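Local coordinates for protein taurocyamine kinase (Schistosoma mansoni, PDB 4WOD) that reversibly transfers phosphate between ATP and taurocyamine, as a duplicated member of the ATP:guanido phosphotransferase family that uses magnesium, at residues Q353-E361 and D399-A410; P368-L376 and L390-D399. The protein carries 4 engineered substitutions. All blocks are in the same frame, centred on the assembly; numbering follows the deposited sequence.

Interaction 1: Q353-E361 and D399-A410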
loop_
_atom_site.group_PDB
_atom_site.type_symbol
_atom_site.label_atom_id
_atom_site.label_comp_id
_atom_site.label_asym_id
_atom_site.label_seq_id
_atom_site.Cartn_x
_atom_site.Cartn_y
_atom_site.Cartn_z
ATOM N N GLN A 353 15.239 -6.950 13.518
ATOM C CA GLN A 353 16.358 -7.869 13.427
ATOM C C GLN A 353 16.519 -8.605 14.752
ATOM O O GLN A 353 16.715 -9.817 14.758
ATOM C CB GLN A 353 17.660 -7.133 13.029
ATOM C CG GLN A 353 17.666 -6.641 11.573
ATOM C CD GLN A 353 17.619 -7.776 10.549
ATOM O OE1 GLN A 353 17.951 -8.924 10.857
ATOM N NE2 GLN A 353 17.199 -7.456 9.326
ATOM N N GLU A 354 16.373 -7.892 15.865
ATOM C CA GLU A 354 16.511 -8.519 17.185
ATOM C C GLU A 354 15.313 -9.410 17.587
ATOM O O GLU A 354 15.507 -10.536 18.062
ATOM C CB GLU A 354 16.741 -7.448 18.251
ATOM C CG GLU A 354 18.060 -6.698 18.065
ATOM C CD GLU A 354 19.270 -7.639 18.092
ATOM O OE1 GLU A 354 19.339 -8.495 19.003
ATOM O OE2 GLU A 354 20.127 -7.553 17.177
ATOM N N TYR A 355 14.096 -8.917 17.393
ATOM C CA TYR A 355 12.892 -9.641 17.825
ATOM C C TYR A 355 12.692 -10.935 17.036
ATOM O O TYR A 355 12.051 -11.861 17.529
ATOM C CB TYR A 355 11.649 -8.760 17.686
ATOM C CG TYR A 355 10.497 -9.139 18.590
ATOM C CD1 TYR A 355 10.581 -8.945 19.963
ATOM C CD2 TYR A 355 9.315 -9.660 18.072
ATOM C CE1 TYR A 355 9.551 -9.274 20.790
ATOM C CE2 TYR A 355 8.259 -9.992 18.904
ATOM C CZ TYR A 355 8.389 -9.796 20.266
ATOM O OH TYR A 355 7.360 -10.101 21.117
ATOM N N ASN A 356 13.284 -11.025 15.846
ATOM C CA ASN A 356 13.030 -12.169 14.964
ATOM C C ASN A 356 14.242 -13.065 14.787
ATOM O O ASN A 356 14.262 -13.927 13.917
ATOM C CB ASN A 356 12.525 -11.689 13.601
ATOM C CG ASN A 356 11.154 -11.015 13.700
ATOM O OD1 ASN A 356 10.119 -11.681 13.725
ATOM N ND2 ASN A 356 11.151 -9.697 13.786
ATOM N N LYS A 357 15.247 -12.863 15.633
ATOM C CA LYS A 357 16.424 -13.728 15.657
ATOM C C LYS A 357 15.935 -15.157 15.910
ATOM O O LYS A 357 15.176 -15.393 16.841
ATOM C CB LYS A 357 17.395 -13.296 16.766
ATOM C CG LYS A 357 18.800 -12.987 16.318
ATOM C CD LYS A 357 19.773 -12.940 17.513
ATOM C CE LYS A 357 20.321 -14.348 17.821
ATOM N NZ LYS A 357 21.363 -14.409 18.919
ATOM N N GLY A 358 16.320 -16.099 15.074
ATOM C CA GLY A 358 15.980 -17.477 15.357
ATOM C C GLY A 358 14.684 -17.960 14.754
ATOM O O GLY A 358 14.408 -19.172 14.777
ATOM N N ALA A 359 13.910 -17.043 14.173
ATOM C CA ALA A 359 12.583 -17.404 13.665
ATOM C C ALA A 359 12.680 -18.158 12.328
ATOM O O ALA A 359 13.645 -17.983 11.581
ATOM C CB ALA A 359 11.713 -16.159 13.525
ATOM N N PRO A 360 11.679 -18.996 12.021
ATOM C CA PRO A 360 11.749 -19.802 10.794
ATOM C C PRO A 360 11.852 -18.948 9.526
ATOM O O PRO A 360 11.217 -17.892 9.428
ATOM C CB PRO A 360 10.436 -20.586 10.815
ATOM C CG PRO A 360 10.027 -20.616 12.254
ATOM C CD PRO A 360 10.458 -19.281 12.796
ATOM N N GLU A 361 12.657 -19.405 8.574
ATOM C CA GLU A 361 12.840 -18.701 7.301
ATOM C C GLU A 361 11.553 -18.734 6.482
ATOM O O GLU A 361 10.874 -19.758 6.437
ATOM C CB GLU A 361 13.996 -19.311 6.501
ATOM C CG GLU A 361 14.172 -20.816 6.683
ATOM C CD GLU A 361 14.799 -21.181 8.029
ATOM O OE1 GLU A 361 15.793 -20.526 8.418
ATOM O OE2 GLU A 361 14.276 -22.104 8.698
ATOM N N ASP A 399 5.406 -11.937 25.902
ATOM C CA ASP A 399 6.458 -11.276 25.133
ATOM C C ASP A 399 7.636 -12.234 24.899
ATOM O O ASP A 399 8.191 -12.779 25.836
ATOM C CB ASP A 399 6.938 -10.017 25.867
ATOM C CG ASP A 399 7.531 -8.975 24.933
ATOM O OD1 ASP A 399 7.702 -9.248 23.724
ATOM O OD2 ASP A 399 7.841 -7.870 25.415
ATOM N N GLY A 400 8.015 -12.462 23.656
ATOM C CA GLY A 400 9.136 -13.351 23.420
ATOM C C GLY A 400 8.799 -14.835 23.441
ATOM O O GLY A 400 9.689 -15.690 23.352
ATOM N N LYS A 401 7.515 -15.156 23.550
ATOM C CA LYS A 401 7.089 -16.544 23.421
ATOM C C LYS A 401 6.700 -16.837 21.969
ATOM O O LYS A 401 6.114 -15.989 21.287
ATOM C CB LYS A 401 5.922 -16.843 24.372
ATOM C CG LYS A 401 5.454 -18.291 24.312
ATOM C CD LYS A 401 5.222 -18.884 25.698
ATOM C CE LYS A 401 5.812 -20.296 25.807
ATOM N NZ LYS A 401 5.569 -21.110 24.579
ATOM N N ARG A 402 7.036 -18.035 21.497
ATOM C CA ARG A 402 6.626 -18.475 20.161
ATOM C C ARG A 402 5.964 -19.837 20.251
ATOM O O ARG A 402 6.285 -20.631 21.146
ATOM C CB ARG A 402 7.814 -18.552 19.201
ATOM C CG ARG A 402 8.543 -17.227 18.977
ATOM C CD ARG A 402 8.989 -17.063 17.513
ATOM N NE ARG A 402 9.489 -15.708 17.287
ATOM C CZ ARG A 402 9.348 -15.031 16.155
ATOM N NH1 ARG A 402 8.732 -15.586 15.105
ATOM N NH2 ARG A 402 9.843 -13.795 16.067
ATOM N N THR A 403 5.048 -20.112 19.322
ATOM C CA THR A 403 4.572 -21.482 19.161
ATOM C C THR A 403 5.692 -22.329 18.586
ATOM O O THR A 403 6.739 -21.815 18.184
ATOM C CB THR A 403 3.351 -21.572 18.236
ATOM O OG1 THR A 403 3.717 -21.118 16.925
ATOM C CG2 THR A 403 2.226 -20.728 18.766
ATOM N N THR A 404 5.451 -23.633 18.509
ATOM C CA THR A 404 6.468 -24.568 18.074
ATOM C C THR A 404 6.941 -24.199 16.680
ATOM O O THR A 404 8.101 -24.402 16.333
ATOM C CB THR A 404 5.942 -26.032 18.099
ATOM O OG1 THR A 404 5.473 -26.343 19.418
ATOM C CG2 THR A 404 7.048 -27.000 17.748
ATOM N N HIS A 405 6.045 -23.615 15.891
ATOM C CA HIS A 405 6.368 -23.327 14.505
ATOM C C HIS A 405 6.512 -21.835 14.207
ATOM O O HIS A 405 6.632 -21.437 13.052
ATOM C CB HIS A 405 5.329 -23.987 13.625
ATOM C CG HIS A 405 5.132 -25.431 13.969
ATOM N ND1 HIS A 405 3.906 -25.957 14.318
ATOM C CD2 HIS A 405 6.025 -26.444 14.087
ATOM C CE1 HIS A 405 4.044 -27.243 14.595
ATOM N NE2 HIS A 405 5.321 -27.565 14.461
ATOM N N GLY A 406 6.546 -21.022 15.259
ATOM C CA GLY A 406 7.019 -19.656 15.109
ATOM C C GLY A 406 6.032 -18.510 15.231
ATOM O O GLY A 406 6.389 -17.354 14.986
ATOM N N ALA A 407 4.798 -18.808 15.625
ATOM C CA ALA A 407 3.799 -17.774 15.767
ATOM C C ALA A 407 3.952 -17.019 17.105
ATOM O O ALA A 407 4.308 -17.600 18.147
ATOM C CB ALA A 407 2.401 -18.378 15.644
ATOM N N THR A 408 3.696 -15.721 17.060
ATOM C CA THR A 408 3.806 -14.878 18.247
ATOM C C THR A 408 2.522 -14.111 18.508
ATOM O O THR A 408 1.661 -14.001 17.622
ATOM C CB THR A 408 4.959 -13.864 18.113
ATOM O OG1 THR A 408 4.646 -12.914 17.081
ATOM C CG2 THR A 408 6.270 -14.578 17.785
ATOM N N LEU A 409 2.403 -13.577 19.727
ATOM C CA LEU A 409 1.269 -12.744 20.106
ATOM C C LEU A 409 1.323 -11.448 19.310
ATOM O O LEU A 409 0.284 -10.870 18.947
ATOM C CB LEU A 409 1.282 -12.456 21.619
ATOM C CG LEU A 409 0.171 -11.568 22.200
ATOM C CD1 LEU A 409 -1.215 -12.187 22.027
ATOM C CD2 LEU A 409 0.438 -11.293 23.673
ATOM N N ALA A 410 2.549 -11.003 19.039
ATOM C CA ALA A 410 2.758 -9.804 18.250
ATOM C C ALA A 410 2.185 -9.999 16.852
ATOM O O ALA A 410 1.502 -9.120 16.324
ATOM C CB ALA A 410 4.212 -9.471 18.187
HETATM O O HOH W 1 4.788 -11.403 20.877
HETATM O O HOH W 2 10.829 -14.583 19.025
HETATM O O HOH W 3 8.807 -14.208 12.692
#
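The guanidinium of R402 reaches the C-terminal end of helix 331-355, where its NH2 donates to two oxygens: Y355 O at 3.3 Å and N356 OD1 at 3.2 Å. Both acceptors lie close to the guanidinium plane, and the N-H...O angle is 158° to the amide oxygen. That donor nevertheless stands above the amide's own carbonyl plane, with the two flat groups 75° apart. The methyl CB of A359 rests over one guanidinium face, 3.4 Å from R402 NH1, and T408 CG2 lies over the opposite face, so the group is sandwiched as well as bonded. Further along, P360 CG packs against the H405 carbonyl.

At the other end of the contact the phenol of Y355 points its OH to D399 OD1, 2.8 Å away and near the ring plane. With CG anti to the backbone N (chi1 -156°), the ring also brings CE2 to within 4.1 Å of A410 CB, and a water joins Y355 OH to A410 N. These contacts join the two approximate repeats of the chain: 353-361 belongs to the first and 399-410 to the second.

A second shell sets the positions. N356 ND2 is held by L352 O and V366 O, and a type II beta turn from N356 carries A359 over the arginine. R402 NH1 donates to G406 O at 2.9 Å, within its own segment. The type I turn T403-G406 is closed by G406 N donating to T403 O; T403 OG1 accepts from A407 N just after it and is hydrogen-bonded to E429, which also holds H405 ND1.

Interaction 2: P368-L376 and L390-D399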
loop_
_atom_site.group_PDB
_atom_site.type_symbol
_atom_site.label_atom_id
_atom_site.label_comp_id
_atom_site.label_asym_id
_atom_site.label_seq_id
_atom_site.Cartn_x
_atom_site.Cartn_y
_atom_site.Cartn_z
ATOM N N PRO A 368 8.395 -5.924 17.613
ATOM C CA PRO A 368 8.235 -6.292 19.025
ATOM C C PRO A 368 6.802 -6.081 19.528
ATOM O O PRO A 368 6.148 -5.095 19.162
ATOM C CB PRO A 368 9.208 -5.351 19.739
ATOM C CG PRO A 368 10.321 -5.171 18.747
ATOM C CD PRO A 368 9.586 -5.080 17.402
ATOM N N LEU A 369 6.322 -7.026 20.330
ATOM C CA LEU A 369 4.996 -6.942 20.928
ATOM C C LEU A 369 4.726 -5.584 21.593
ATOM O O LEU A 369 3.659 -5.000 21.409
ATOM C CB LEU A 369 4.815 -8.061 21.944
ATOM C CG LEU A 369 3.508 -8.057 22.732
ATOM C CD1 LEU A 369 2.281 -8.043 21.777
ATOM C CD2 LEU A 369 3.480 -9.254 23.668
ATOM N N THR A 370 5.684 -5.073 22.358
ATOM C CA THR A 370 5.438 -3.805 23.059
ATOM C C THR A 370 5.350 -2.614 22.111
ATOM O O THR A 370 4.693 -1.616 22.433
ATOM C CB THR A 370 6.516 -3.508 24.109
ATOM O OG1 THR A 370 7.798 -3.523 23.478
ATOM C CG2 THR A 370 6.471 -4.553 25.216
ATOM N N TYR A 371 5.993 -2.716 20.950
ATOM C CA TYR A 371 5.875 -1.676 19.920
ATOM C C TYR A 371 4.472 -1.678 19.321
ATOM O O TYR A 371 3.836 -0.627 19.169
ATOM C CB TYR A 371 6.915 -1.874 18.810
ATOM C CG TYR A 371 6.802 -0.882 17.658
ATOM C CD1 TYR A 371 7.383 0.383 17.746
ATOM C CD2 TYR A 371 6.137 -1.213 16.476
ATOM C CE1 TYR A 371 7.290 1.292 16.701
ATOM C CE2 TYR A 371 6.044 -0.313 15.424
ATOM C CZ TYR A 371 6.618 0.945 15.541
ATOM O OH TYR A 371 6.546 1.866 14.498
ATOM N N LEU A 372 3.998 -2.867 18.970
ATOM C CA LEU A 372 2.654 -3.002 18.414
ATOM C C LEU A 372 1.588 -2.646 19.433
ATOM O O LEU A 372 0.536 -2.129 19.072
ATOM C CB LEU A 372 2.422 -4.429 17.889
ATOM C CG LEU A 372 3.267 -4.764 16.658
ATOM C CD1 LEU A 372 3.082 -6.248 16.230
ATOM C CD2 LEU A 372 2.966 -3.820 15.508
ATOM N N ALA A 373 1.845 -2.935 20.705
ATOM C CA ALA A 373 0.882 -2.602 21.751
ATOM C C ALA A 373 0.701 -1.078 21.853
ATOM O O ALA A 373 -0.383 -0.598 22.183
ATOM C CB ALA A 373 1.323 -3.183 23.086
ATOM N N LYS A 374 1.761 -0.326 21.569
ATOM C CA LYS A 374 1.658 1.136 21.571
ATOM C C LYS A 374 0.792 1.597 20.404
ATOM O O LYS A 374 -0.106 2.416 20.589
ATOM C CB LYS A 374 3.040 1.794 21.517
ATOM C CG LYS A 374 3.919 1.466 22.718
ATOM C CD LYS A 374 5.064 2.464 22.877
ATOM C CE LYS A 374 6.436 1.803 22.662
ATOM N NZ LYS A 374 7.142 1.479 23.938
ATOM N N LEU A 375 1.007 1.043 19.213
ATOM C CA LEU A 375 0.149 1.429 18.076
ATOM C C LEU A 375 -1.326 1.092 18.346
ATOM O O LEU A 375 -2.234 1.833 17.937
ATOM C CB LEU A 375 0.621 0.767 16.775
ATOM C CG LEU A 375 1.996 1.178 16.236
ATOM C CD1 LEU A 375 2.386 0.353 15.014
ATOM C CD2 LEU A 375 2.020 2.660 15.901
ATOM N N LEU A 376 -1.555 -0.009 19.057
ATOM C CA LEU A 376 -2.905 -0.485 19.345
ATOM C C LEU A 376 -3.652 0.431 20.321
ATOM O O LEU A 376 -4.875 0.364 20.432
ATOM C CB LEU A 376 -2.839 -1.911 19.890
ATOM C CG LEU A 376 -4.131 -2.712 20.041
ATOM C CD1 LEU A 376 -4.872 -2.874 18.700
ATOM C CD2 LEU A 376 -3.824 -4.081 20.683
ATOM N N LEU A 390 -5.358 -7.475 25.922
ATOM C CA LEU A 390 -3.910 -7.331 25.908
ATOM C C LEU A 390 -3.462 -6.557 27.149
ATOM O O LEU A 390 -3.085 -5.387 27.056
ATOM C CB LEU A 390 -3.439 -6.624 24.644
ATOM C CG LEU A 390 -1.945 -6.774 24.354
ATOM C CD1 LEU A 390 -1.627 -8.192 23.909
ATOM C CD2 LEU A 390 -1.499 -5.773 23.295
ATOM N N THR A 391 -3.513 -7.215 28.305
ATOM C CA THR A 391 -3.194 -6.563 29.580
ATOM C C THR A 391 -1.677 -6.508 29.812
ATOM O O THR A 391 -0.914 -7.187 29.122
ATOM C CB THR A 391 -3.876 -7.282 30.767
ATOM O OG1 THR A 391 -3.371 -8.617 30.885
ATOM C CG2 THR A 391 -5.403 -7.309 30.598
ATOM N N PRO A 392 -1.230 -5.666 30.767
ATOM C CA PRO A 392 0.186 -5.668 31.147
ATOM C C PRO A 392 0.706 -7.056 31.510
ATOM O O PRO A 392 1.809 -7.428 31.110
ATOM C CB PRO A 392 0.208 -4.743 32.363
ATOM C CG PRO A 392 -0.864 -3.736 32.052
ATOM C CD PRO A 392 -1.948 -4.511 31.345
ATOM N N GLU A 393 -0.091 -7.811 32.257
ATOM C CA GLU A 393 0.323 -9.127 32.724
ATOM C C GLU A 393 0.382 -10.139 31.553
ATOM O O GLU A 393 1.204 -11.058 31.548
ATOM C CB GLU A 393 -0.612 -9.622 33.835
ATOM C CG GLU A 393 -0.975 -8.583 34.958
ATOM C CD GLU A 393 -1.837 -7.367 34.513
ATOM O OE1 GLU A 393 -2.810 -7.543 33.751
ATOM O OE2 GLU A 393 -1.548 -6.223 34.943
ATOM N N ILE A 394 -0.479 -9.946 30.564
ATOM C CA ILE A 394 -0.472 -10.771 29.364
ATOM C C ILE A 394 0.757 -10.431 28.514
ATOM O O ILE A 394 1.463 -11.317 28.050
ATOM C CB ILE A 394 -1.764 -10.573 28.548
ATOM C CG1 ILE A 394 -2.918 -11.391 29.153
ATOM C CG2 ILE A 394 -1.531 -10.905 27.058
ATOM C CD1 ILE A 394 -2.714 -12.875 29.111
ATOM N N ILE A 395 1.027 -9.140 28.334
ATOM C CA ILE A 395 2.233 -8.723 27.630
ATOM C C ILE A 395 3.488 -9.299 28.298
ATOM O O ILE A 395 4.359 -9.854 27.634
ATOM C CB ILE A 395 2.331 -7.181 27.544
ATOM C CG1 ILE A 395 1.235 -6.629 26.618
ATOM C CG2 ILE A 395 3.716 -6.754 27.038
ATOM C CD1 ILE A 395 1.141 -5.096 26.593
ATOM N N LYS A 396 3.558 -9.187 29.620
ATOM C CA LYS A 396 4.705 -9.679 30.376
ATOM C C LYS A 396 4.878 -11.185 30.233
ATOM O O LYS A 396 5.990 -11.681 30.071
ATOM C CB LYS A 396 4.555 -9.307 31.851
ATOM C CG LYS A 396 5.470 -10.081 32.794
ATOM C CD LYS A 396 5.218 -9.669 34.247
ATOM C CE LYS A 396 6.047 -10.498 35.212
ATOM N NZ LYS A 396 7.441 -10.657 34.719
ATOM N N LYS A 397 3.769 -11.910 30.301
ATOM C CA LYS A 397 3.799 -13.368 30.205
ATOM C C LYS A 397 4.254 -13.855 28.826
ATOM O O LYS A 397 5.036 -14.792 28.737
ATOM C CB LYS A 397 2.413 -13.940 30.519
ATOM C CG LYS A 397 2.326 -15.446 30.624
ATOM C CD LYS A 397 0.884 -15.849 30.938
ATOM C CE LYS A 397 0.648 -17.317 30.666
ATOM N NZ LYS A 397 1.226 -18.206 31.702
ATOM N N TYR A 398 3.756 -13.218 27.763
ATOM C CA TYR A 398 3.861 -13.766 26.403
ATOM C C TYR A 398 4.875 -13.079 25.484
ATOM O O TYR A 398 5.148 -13.566 24.387
ATOM C CB TYR A 398 2.483 -13.720 25.728
ATOM C CG TYR A 398 1.534 -14.785 26.225
ATOM C CD1 TYR A 398 1.991 -16.068 26.507
ATOM C CD2 TYR A 398 0.182 -14.512 26.400
ATOM C CE1 TYR A 398 1.125 -17.054 26.951
ATOM C CE2 TYR A 398 -0.691 -15.490 26.835
ATOM C CZ TYR A 398 -0.213 -16.759 27.120
ATOM O OH TYR A 398 -1.073 -17.738 27.571
ATOM N N ASP A 399 5.406 -11.937 25.902
ATOM C CA ASP A 399 6.458 -11.276 25.133
ATOM C C ASP A 399 7.636 -12.234 24.899
ATOM O O ASP A 399 8.191 -12.779 25.836
ATOM C CB ASP A 399 6.938 -10.017 25.867
ATOM C CG ASP A 399 7.531 -8.975 24.933
ATOM O OD1 ASP A 399 7.702 -9.248 23.724
ATOM O OD2 ASP A 399 7.841 -7.870 25.415
HETATM O O HOH W 4 8.421 -6.433 22.799
#
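A373 CB meets two apolar ends of the opposite segment, 3.8 Å from L390 CD2 and 4.0 Å from I395 CD1. This is the close-packed part of the contact, built with the buried side chains of L369 and L376. L390 CD2 continues past the alanine to L376 CD2, at 3.9 Å, the two leucine side chains meeting at a slant. In I395 an extended chi2 of 173° carries CD1 to A373, while chi1 of -68° sets CG2 anti to the backbone N, where it meets T370 and L369. L369 contributes the largest contact of its segment: CD2 lies 4.2 Å from I395 CG2 and also lies against the backbone of D399, while CB approaches the D399 carboxylate.

The other side differs in exposure more than in distance. The methyl CG2 of exposed T370 lies 4.0 Å from I395 CG2 and, just past the helix, 3.6 Å from D399 OD2. A water bridges the segments here, accepting from T370 N and donating to D399 OD2, 3.0 Å away. It therefore serves an amide in the first turn of helix 369-376, while OD1 of the same carboxylate is engaged by Y355.

The short helices 369-376 and 392-398 run nearly antiparallel, at 155°, with axes 11.2 Å apart at closest approach. The gap is filled by side chains, with L369 CD2 reaching the backbone of the other segment. T391 caps the start of the second helix by accepting from I394 N. The pair belongs to the phosphagen kinase N-terminal region of the second repeat: L369 also packs on helix 409-418, L390 meets Y439 of helix 437-448, and P368 leans on helix 331-355 of the first repeat.

In the fold
Interaction 2 is nested within the chain loop that interaction 1 closes, and their centres lie about 14 Å apart. D399 belongs to both, and further packing joins them, such as L409 against L369 and the Y355 ring against P368. Both are partly buried and distant from the annotated sites, but their chemistry differs. Interaction 1 spans the two repeats and relies on directional polar bonds and bridging waters, joining the end of helix 331-355 to a loop and the start of helix 409-418. Interaction 2 stays within the second repeat, where aliphatic side chains pair two helices and water bridging is confined to one margin.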